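Local coordinates for protein geranyltranstransferase (Agrobacterium tumefaciens, PDB 2H8O) that probably catalyses the condensation of geranyl diphosphate with isopentenyl diphosphate to give farnesyl diphosphate, as a mostly helical polyprenyl synthetase, at residues 104-109 with 169-174; 179-184 with 234-239. One frame throughout, in Å; residues are numbered along the deposited sequence.

Interaction 1: 104-109 with 169-174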
# COMPACT_ATOMS: atom_id res chain seq x y z
N ALA A 104 -20.46 -0.08 14.01
CA ALA A 104 -20.45 1.09 13.13
C ALA A 104 -19.13 1.83 13.16
O ALA A 104 -18.74 2.44 12.16
CB ALA A 104 -21.58 2.05 13.52
N GLU A 105 -18.43 1.81 14.29
CA GLU A 105 -17.14 2.51 14.39
C GLU A 105 -16.12 1.79 13.53
O GLU A 105 -15.34 2.42 12.83
CB GLU A 105 -16.65 2.62 15.85
CG GLU A 105 -15.39 3.46 16.02
CD GLU A 105 -14.96 3.62 17.48
OE1 GLU A 105 -15.56 2.98 18.38
OE2 GLU A 105 -14.03 4.42 17.72
N ALA A 106 -16.14 0.46 13.56
CA ALA A 106 -15.25 -0.31 12.68
C ALA A 106 -15.61 -0.05 11.21
O ALA A 106 -14.74 0.15 10.35
CB ALA A 106 -15.34 -1.78 13.03
N GLY A 107 -16.91 -0.00 10.92
CA GLY A 107 -17.38 0.37 9.59
C GLY A 107 -16.88 1.72 9.11
O GLY A 107 -16.46 1.87 7.95
N LEU A 108 -16.91 2.70 10.00
CA LEU A 108 -16.42 4.04 9.68
C LEU A 108 -14.91 4.04 9.39
O LEU A 108 -14.46 4.66 8.43
CB LEU A 108 -16.75 5.00 10.82
CG LEU A 108 -16.49 6.47 10.55
CD1 LEU A 108 -17.42 6.99 9.46
CD2 LEU A 108 -16.63 7.28 11.83
N HIS A 109 -14.14 3.32 10.21
CA HIS A 109 -12.68 3.25 10.01
C HIS A 109 -12.35 2.55 8.70
O HIS A 109 -11.52 3.04 7.94
CB HIS A 109 -12.02 2.54 11.20
CG HIS A 109 -11.77 3.47 12.34
ND1 HIS A 109 -12.79 4.06 13.05
CD2 HIS A 109 -10.62 4.00 12.81
CE1 HIS A 109 -12.28 4.89 13.94
NE2 HIS A 109 -10.96 4.88 13.82
N ASP A 169 -4.95 -0.25 16.08
CA ASP A 169 -5.68 -0.58 17.29
C ASP A 169 -6.88 0.33 17.51
O ASP A 169 -7.83 -0.07 18.19
CB ASP A 169 -4.77 -0.51 18.51
CG ASP A 169 -3.73 -1.61 18.55
OD1 ASP A 169 -3.84 -2.63 17.83
OD2 ASP A 169 -2.77 -1.42 19.33
N ASP A 170 -6.88 1.54 16.92
CA ASP A 170 -8.06 2.41 17.07
C ASP A 170 -9.23 2.06 16.14
O ASP A 170 -10.29 2.70 16.21
CB ASP A 170 -7.69 3.90 16.98
CG ASP A 170 -7.23 4.32 15.64
OD1 ASP A 170 -7.19 3.47 14.72
OD2 ASP A 170 -6.88 5.52 15.50
N ASN A 171 -9.04 1.05 15.29
CA ASN A 171 -10.13 0.40 14.58
C ASN A 171 -10.62 -0.73 15.48
O ASN A 171 -9.89 -1.71 15.69
CB ASN A 171 -9.65 -0.18 13.25
CG ASN A 171 -10.77 -0.84 12.46
OD1 ASN A 171 -11.95 -0.67 12.79
ND2 ASN A 171 -10.42 -1.60 11.42
N PRO A 172 -11.84 -0.59 16.06
CA PRO A 172 -12.27 -1.59 17.04
C PRO A 172 -12.78 -2.85 16.37
O PRO A 172 -13.98 -2.99 16.14
CB PRO A 172 -13.39 -0.86 17.81
CG PRO A 172 -13.98 0.06 16.80
CD PRO A 172 -12.85 0.47 15.86
N LEU A 173 -11.85 -3.73 16.01
CA LEU A 173 -12.13 -4.92 15.22
C LEU A 173 -11.08 -6.01 15.53
O LEU A 173 -9.90 -5.71 15.66
CB LEU A 173 -12.10 -4.55 13.75
CG LEU A 173 -12.57 -5.57 12.73
CD1 LEU A 173 -14.05 -5.90 12.97
CD2 LEU A 173 -12.34 -5.03 11.32
N ALA A 174 -11.53 -7.25 15.66
CA ALA A 174 -10.63 -8.36 16.00
C ALA A 174 -9.56 -8.52 14.93
O ALA A 174 -9.81 -8.26 13.75
CB ALA A 174 -11.39 -9.66 16.17
O HOH W 1 -11.37 3.92 18.25
O HOH W 2 -9.25 7.28 15.25
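A106 and N171 meet where the first turns of helix 104-125 lie against the loop 169-174. The amide oxygen OD1 of N171 rests 3.3 Å from CA of A106 and also touches the CB atoms of A106 and H109. This oxygen is buried without a polar partner, whereas ND2 is bonded to the backbone O of I166; one half of the amide thus ties the loop to the preceding helix while the other serves as packing surface. The methyl of A106 is small enough for the backbone to come close: its CB lies 3.6 Å from O of P172. Beside it, the H109 ring runs nearly parallel to the N171 amide plane, 5° apart. One ring face carries O of D170, at 3.3 Å from NE2 but too poorly angled for a hydrogen bond. The ring's other nitrogen, ND1, donates to O of E105 (3.0 Å), which helps set the ring's rotation.

Toward solvent the fit is looser and wetter. E105 stretches out, CG opposite the backbone N (chi1 -174°), and its methylenes cross the P172 ring at about a right angle. A water gives hydrogen bonds to OE2 of E105 and to O of D170; a second donates to OD2 of D170 and lies farther from NE2 of H109. P172 centres an inverse gamma turn that folds this interhelical connection over the helix start in the mostly helical polyprenyl synthetase fold.

Interaction 2: 179-184 with 234-239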
# COMPACT_ATOMS: atom_id res chain seq x y z
N ALA A 179 -6.99 -8.89 9.47
CA ALA A 179 -6.17 -9.64 8.48
C ALA A 179 -6.97 -9.97 7.24
O ALA A 179 -6.51 -9.77 6.12
CB ALA A 179 -5.56 -10.90 9.09
N ALA A 180 -8.21 -10.45 7.42
CA ALA A 180 -9.08 -10.77 6.29
C ALA A 180 -9.33 -9.55 5.41
O ALA A 180 -9.36 -9.64 4.19
CB ALA A 180 -10.40 -11.33 6.80
N LEU A 181 -9.54 -8.40 6.04
CA LEU A 181 -9.77 -7.16 5.31
C LEU A 181 -8.51 -6.71 4.57
O LEU A 181 -8.61 -6.19 3.46
CB LEU A 181 -10.18 -6.06 6.28
CG LEU A 181 -11.60 -6.12 6.83
CD1 LEU A 181 -11.78 -5.09 7.92
CD2 LEU A 181 -12.61 -5.89 5.74
N VAL A 182 -7.34 -6.86 5.18
CA VAL A 182 -6.09 -6.47 4.53
C VAL A 182 -5.91 -7.31 3.25
O VAL A 182 -5.60 -6.77 2.17
CB VAL A 182 -4.88 -6.61 5.47
CG1 VAL A 182 -3.54 -6.45 4.67
CG2 VAL A 182 -4.94 -5.57 6.63
N ILE A 183 -6.13 -8.61 3.37
CA ILE A 183 -6.05 -9.51 2.20
C ILE A 183 -7.07 -9.07 1.15
O ILE A 183 -6.73 -8.89 -0.02
CB ILE A 183 -6.26 -11.00 2.58
CG1 ILE A 183 -5.21 -11.49 3.58
CG2 ILE A 183 -6.29 -11.89 1.32
CD1 ILE A 183 -5.66 -12.76 4.31
N SER A 184 -8.32 -8.90 1.56
CA SER A 184 -9.38 -8.58 0.61
C SER A 184 -9.11 -7.25 -0.11
O SER A 184 -9.31 -7.13 -1.33
CB SER A 184 -10.72 -8.51 1.36
OG SER A 184 -11.81 -8.31 0.50
N ALA A 234 -19.70 -7.74 5.71
CA ALA A 234 -19.79 -9.12 6.18
C ALA A 234 -18.54 -9.54 6.94
O ALA A 234 -18.63 -10.17 7.99
CB ALA A 234 -20.04 -10.06 5.01
N ILE A 235 -17.36 -9.16 6.45
CA ILE A 235 -16.12 -9.48 7.17
C ILE A 235 -16.09 -8.79 8.55
O ILE A 235 -15.78 -9.41 9.58
CB ILE A 235 -14.88 -9.07 6.35
CG1 ILE A 235 -14.82 -9.89 5.07
CG2 ILE A 235 -13.62 -9.28 7.18
CD1 ILE A 235 -13.70 -9.46 4.17
N ILE A 236 -16.44 -7.52 8.57
CA ILE A 236 -16.47 -6.73 9.80
C ILE A 236 -17.52 -7.30 10.79
O ILE A 236 -17.28 -7.34 11.98
CB ILE A 236 -16.80 -5.27 9.48
CG1 ILE A 236 -15.62 -4.60 8.74
CG2 ILE A 236 -17.20 -4.49 10.76
CD1 ILE A 236 -15.98 -3.28 8.02
N ALA A 237 -18.67 -7.71 10.27
CA ALA A 237 -19.77 -8.19 11.11
C ALA A 237 -19.52 -9.61 11.62
O ALA A 237 -20.24 -10.09 12.51
CB ALA A 237 -21.08 -8.12 10.36
N GLY A 238 -18.52 -10.29 11.07
CA GLY A 238 -18.21 -11.68 11.44
C GLY A 238 -19.25 -12.65 10.89
O GLY A 238 -19.58 -13.64 11.54
N SER A 239 -19.75 -12.35 9.70
CA SER A 239 -20.79 -13.14 9.03
C SER A 239 -20.30 -14.51 8.62
O SER A 239 -19.10 -14.70 8.39
CB SER A 239 -21.25 -12.43 7.76
OG SER A 239 -21.81 -11.17 8.05
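I235 projects from the last turns of helix 211-237 straight at helix 175-189, and its branches divide the work of the contact. Its CB already lies 4.0 Å from CD2 of L181. From there CG2, opposite the backbone N, reaches in between two residues of the facing helix: it sits 3.8 Å from CB of A180 and equally close to CG and CD2 of L181. The other branch runs through CG1, which stands opposite the carbonyl carbon (chi1 -64°), and ends in CD1, which meets CD2 of L181 at 4.0 Å and the CB of S184 at 4.2 Å. A beta-branched chain suits this position because it fills two directions at once.

Such apolar packing between helices builds the helical bundle of the polyprenyl synthetase fold, here where helix 211-237 ends. G238 closes that helix in a Schellman motif, its positive phi (72°) being easy for glycine; N of S239 bonds to O of A234, and N of G238 to O of I235.

L181 slides past I235 in the opposite direction and sends its second methyl, CD1, to CG1 of I236, 4.0 Å away, crossing that side chain at about a right angle. A180, with only a methyl, keeps the near side of helix 175-189 low beneath I235. The helix's far side turns to the second subunit, where V182 and I183 pack on its A167.

Overall arrangement
Interactions 1 and 2 lie about 11 Å apart, centre to centre, on the same side of the chain's centre, and they touch. L173 in the loop of interaction 1 packs on L181 and on the backbone of I236, while A106 meets the CG2 methyl of I236, so helices 104-125, 175-189 and 211-237 come together there. The chemistry follows burial: interaction 2 is a buried helix-to-helix contact made by aliphatic side chains, whereas interaction 1 is partly buried, joins a helix to a loop, and passes from close packing to water-bridged polar groups. The loop 169-174 leads directly into helix 175-189, so the two contacts hold consecutive pieces of chain.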